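Local coordinates for natterin-like protein (PDB 6IUL) that probably binds cell-surface glycans through a jacalin-like lectin domain and kills target cells by forming membrane pores with its aerolysin-type module, at residues Ile117-Gly129 / Ser137-Ser149. Sequence-based numbering, arbitrary orientation.
Sequences IDVGSGICLGVQG and SMGFIFINAIKSS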
# COMPACT_ATOMS: atom_id res chain seq x y z
N ILE A 117 28.57 -22.58 10.19
CA ILE A 117 29.00 -21.24 9.94
C ILE A 117 27.96 -20.22 10.48
O ILE A 117 26.73 -20.43 10.40
CB ILE A 117 29.13 -21.04 8.41
CG1 ILE A 117 30.06 -22.11 7.82
CG2 ILE A 117 29.61 -19.64 8.07
CD1 ILE A 117 31.50 -22.11 8.32
N ASP A 118 28.48 -19.11 10.99
CA ASP A 118 27.67 -17.97 11.32
C ASP A 118 27.23 -17.22 10.03
O ASP A 118 28.01 -16.52 9.41
CB ASP A 118 28.47 -17.02 12.21
CG ASP A 118 27.63 -15.80 12.70
OD1 ASP A 118 26.49 -15.65 12.23
OD2 ASP A 118 28.13 -14.94 13.48
N VAL A 119 25.97 -17.35 9.67
CA VAL A 119 25.45 -16.73 8.48
C VAL A 119 25.02 -15.28 8.63
O VAL A 119 24.52 -14.67 7.71
CB VAL A 119 24.26 -17.51 7.91
CG1 VAL A 119 24.62 -18.99 7.74
CG2 VAL A 119 23.03 -17.38 8.78
N GLY A 120 25.23 -14.70 9.79
CA GLY A 120 24.84 -13.32 10.04
C GLY A 120 23.36 -13.09 9.86
O GLY A 120 22.57 -13.68 10.57
N SER A 121 23.02 -12.25 8.87
CA SER A 121 21.66 -12.03 8.48
C SER A 121 21.12 -13.12 7.56
O SER A 121 19.94 -13.14 7.26
CB SER A 121 21.54 -10.70 7.75
OG SER A 121 22.16 -10.77 6.48
N GLY A 122 22.00 -13.97 7.05
CA GLY A 122 21.61 -14.95 6.04
C GLY A 122 21.56 -14.40 4.63
O GLY A 122 21.18 -15.10 3.70
N ILE A 123 21.92 -13.12 4.46
CA ILE A 123 21.92 -12.51 3.14
C ILE A 123 23.34 -12.55 2.64
O ILE A 123 24.22 -11.92 3.20
CB ILE A 123 21.46 -11.03 3.19
CG1 ILE A 123 20.10 -10.84 3.88
CG2 ILE A 123 21.47 -10.43 1.83
CD1 ILE A 123 19.01 -11.55 3.20
N CYS A 124 23.56 -13.28 1.56
CA CYS A 124 24.87 -13.53 1.07
C CYS A 124 25.28 -12.58 -0.05
O CYS A 124 24.47 -12.31 -0.95
CB CYS A 124 24.98 -14.97 0.60
SG CYS A 124 26.59 -15.46 -0.08
N LEU A 125 26.52 -12.05 0.03
CA LEU A 125 27.03 -11.12 -0.97
C LEU A 125 27.96 -11.79 -1.98
O LEU A 125 28.38 -11.14 -2.95
CB LEU A 125 27.82 -9.99 -0.31
CG LEU A 125 27.04 -8.95 0.51
CD1 LEU A 125 27.99 -8.11 1.33
CD2 LEU A 125 26.16 -8.11 -0.38
N GLY A 126 28.29 -13.06 -1.80
CA GLY A 126 29.16 -13.75 -2.74
C GLY A 126 30.08 -14.74 -2.00
O GLY A 126 29.76 -15.22 -0.88
N VAL A 127 31.25 -15.01 -2.59
CA VAL A 127 32.20 -15.99 -2.04
C VAL A 127 33.62 -15.50 -2.07
O VAL A 127 33.94 -14.59 -2.79
CB VAL A 127 32.17 -17.31 -2.82
CG1 VAL A 127 30.80 -17.96 -2.70
CG2 VAL A 127 32.54 -17.07 -4.28
N GLN A 128 34.47 -16.14 -1.27
CA GLN A 128 35.86 -15.77 -1.24
C GLN A 128 36.64 -16.98 -0.81
O GLN A 128 36.20 -17.74 0.07
CB GLN A 128 36.10 -14.63 -0.24
CG GLN A 128 37.54 -14.08 -0.20
CD GLN A 128 37.62 -12.70 0.47
OE1 GLN A 128 36.87 -11.79 0.13
NE2 GLN A 128 38.52 -12.56 1.44
N GLY A 129 37.80 -17.18 -1.41
CA GLY A 129 38.62 -18.31 -1.04
C GLY A 129 39.87 -18.47 -1.88
O GLY A 129 40.46 -17.48 -2.32
N SER A 137 39.98 -23.78 -0.88
CA SER A 137 39.24 -23.29 0.25
C SER A 137 38.19 -22.29 -0.19
O SER A 137 38.31 -21.62 -1.21
CB SER A 137 40.21 -22.70 1.29
OG SER A 137 40.88 -21.61 0.73
N MET A 138 37.11 -22.20 0.57
CA MET A 138 36.10 -21.18 0.27
C MET A 138 35.24 -20.88 1.47
O MET A 138 35.07 -21.74 2.36
CB MET A 138 35.19 -21.62 -0.87
CG MET A 138 34.52 -20.48 -1.61
SD MET A 138 33.33 -21.01 -2.84
CE MET A 138 34.33 -21.45 -4.22
N GLY A 139 34.70 -19.64 1.48
CA GLY A 139 33.66 -19.29 2.41
C GLY A 139 32.66 -18.37 1.74
O GLY A 139 32.90 -17.82 0.66
N PHE A 140 31.52 -18.21 2.39
CA PHE A 140 30.45 -17.32 1.89
C PHE A 140 30.47 -15.99 2.65
O PHE A 140 30.54 -15.97 3.89
CB PHE A 140 29.10 -18.00 2.03
CG PHE A 140 28.90 -19.18 1.09
CD1 PHE A 140 29.49 -20.39 1.35
CD2 PHE A 140 28.10 -19.07 -0.02
CE1 PHE A 140 29.32 -21.48 0.50
CE2 PHE A 140 27.93 -20.16 -0.89
CZ PHE A 140 28.53 -21.36 -0.62
N ILE A 141 30.43 -14.90 1.91
CA ILE A 141 30.38 -13.57 2.48
C ILE A 141 28.95 -13.23 2.85
O ILE A 141 28.11 -13.16 1.99
CB ILE A 141 30.86 -12.50 1.49
CG1 ILE A 141 32.30 -12.80 1.07
CG2 ILE A 141 30.89 -11.12 2.15
CD1 ILE A 141 32.77 -11.99 -0.12
N PHE A 142 28.69 -13.01 4.13
CA PHE A 142 27.37 -12.63 4.60
C PHE A 142 27.37 -11.23 5.18
O PHE A 142 28.31 -10.84 5.88
CB PHE A 142 26.88 -13.58 5.71
CG PHE A 142 26.54 -14.94 5.23
CD1 PHE A 142 25.35 -15.16 4.55
CD2 PHE A 142 27.40 -16.02 5.47
CE1 PHE A 142 25.02 -16.42 4.08
CE2 PHE A 142 27.07 -17.29 5.01
CZ PHE A 142 25.89 -17.48 4.28
N ILE A 143 26.27 -10.50 4.96
CA ILE A 143 26.00 -9.30 5.74
C ILE A 143 25.64 -9.72 7.15
O ILE A 143 24.84 -10.64 7.37
CB ILE A 143 24.80 -8.48 5.16
CG1 ILE A 143 25.09 -8.09 3.73
CG2 ILE A 143 24.58 -7.21 5.99
CD1 ILE A 143 23.94 -7.38 3.04
N ASN A 144 26.23 -9.05 8.12
CA ASN A 144 25.91 -9.34 9.52
C ASN A 144 24.45 -8.97 9.80
O ASN A 144 23.80 -8.31 8.98
CB ASN A 144 26.87 -8.60 10.44
CG ASN A 144 28.14 -9.37 10.68
OD1 ASN A 144 28.07 -10.53 11.03
ND2 ASN A 144 29.31 -8.68 10.62
N ALA A 145 23.92 -9.41 10.94
CA ALA A 145 22.54 -9.21 11.26
C ALA A 145 22.16 -7.71 11.09
O ALA A 145 22.90 -6.82 11.54
CB ALA A 145 22.24 -9.65 12.65
N ILE A 146 21.03 -7.47 10.42
CA ILE A 146 20.65 -6.16 9.97
C ILE A 146 19.64 -5.51 10.91
O ILE A 146 18.67 -6.15 11.34
CB ILE A 146 20.04 -6.23 8.57
CG1 ILE A 146 21.14 -6.61 7.58
CG2 ILE A 146 19.40 -4.90 8.17
CD1 ILE A 146 20.63 -6.97 6.18
N LYS A 147 19.89 -4.23 11.22
CA LYS A 147 18.98 -3.41 12.01
C LYS A 147 18.08 -2.62 11.08
O LYS A 147 16.88 -2.55 11.31
CB LYS A 147 19.74 -2.44 12.89
CG LYS A 147 18.82 -1.50 13.66
CD LYS A 147 19.52 -0.63 14.69
CE LYS A 147 18.48 0.30 15.31
NZ LYS A 147 19.03 1.22 16.35
N SER A 148 18.64 -1.97 10.06
CA SER A 148 17.82 -1.17 9.12
C SER A 148 18.44 -1.03 7.74
O SER A 148 19.64 -1.16 7.57
CB SER A 148 17.57 0.23 9.68
OG SER A 148 18.81 0.99 9.82
N SER A 149 17.60 -0.72 6.78
CA SER A 149 17.99 -0.52 5.39
C SER A 149 17.24 0.67 4.88
O SER A 149 16.02 0.61 4.68
CB SER A 149 17.62 -1.73 4.55
OG SER A 149 18.38 -2.84 4.96
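The ring of F142 is packed against the loop that leads into strand 124-129: V119 CA lies over one face, 3.8 Å from the ring centroid in a CH-pi contact, while C124 CB reaches F142 CE1 at 3.8 Å. A flat, apolar side chain suits this buried place, where the type II' turn V119-G122 folds over it. G120, at positive phi and with its CA 4.2 Å from N144 CA, suits a place where the backbones come this close and there is no room for a CB beside I143 O. Next to it S121 grips the same carbonyl twice: its backbone N bonds I143 O in the carbonyl plane, and OG donates to that oxygen at 2.8 Å from above the plane. With chi1 70° placing OG between the backbone N and the carbonyl carbon, the small hydroxyl can also accept from I123 N, forming an ST turn.

Antiparallel pairing continues through backbone bonds such as L125 N to I141 O. On the face that carries C124, V127, M138, F140 and F142, C124 SG sits at the edge of the F140 ring, and V127 CG1 lies over one face of that ring; V127 CB also meets M138 SD at 3.9 Å. The L125 and I143 side chains cross at about a right angle, CD1 of L125 3.8 Å from CG1 of I143.

The packing is looser at the partly exposed Q128, whose OE1 only skirts I141 CD1, at 4.1 Å, and is hydrogen-bonded to S20 OG of strand 17-22. D118 OD1, also at a partly exposed residue, accepts from G120 N, closing an Asx turn, and forms a salt bridge with K172 of the second subunit. Strands 124-129 and 137-143 form an antiparallel beta hairpin of the jacalin-like lectin region; beyond it the chain turns a corner at K147 and continues into the aerolysin-type region, probably the pore-forming part.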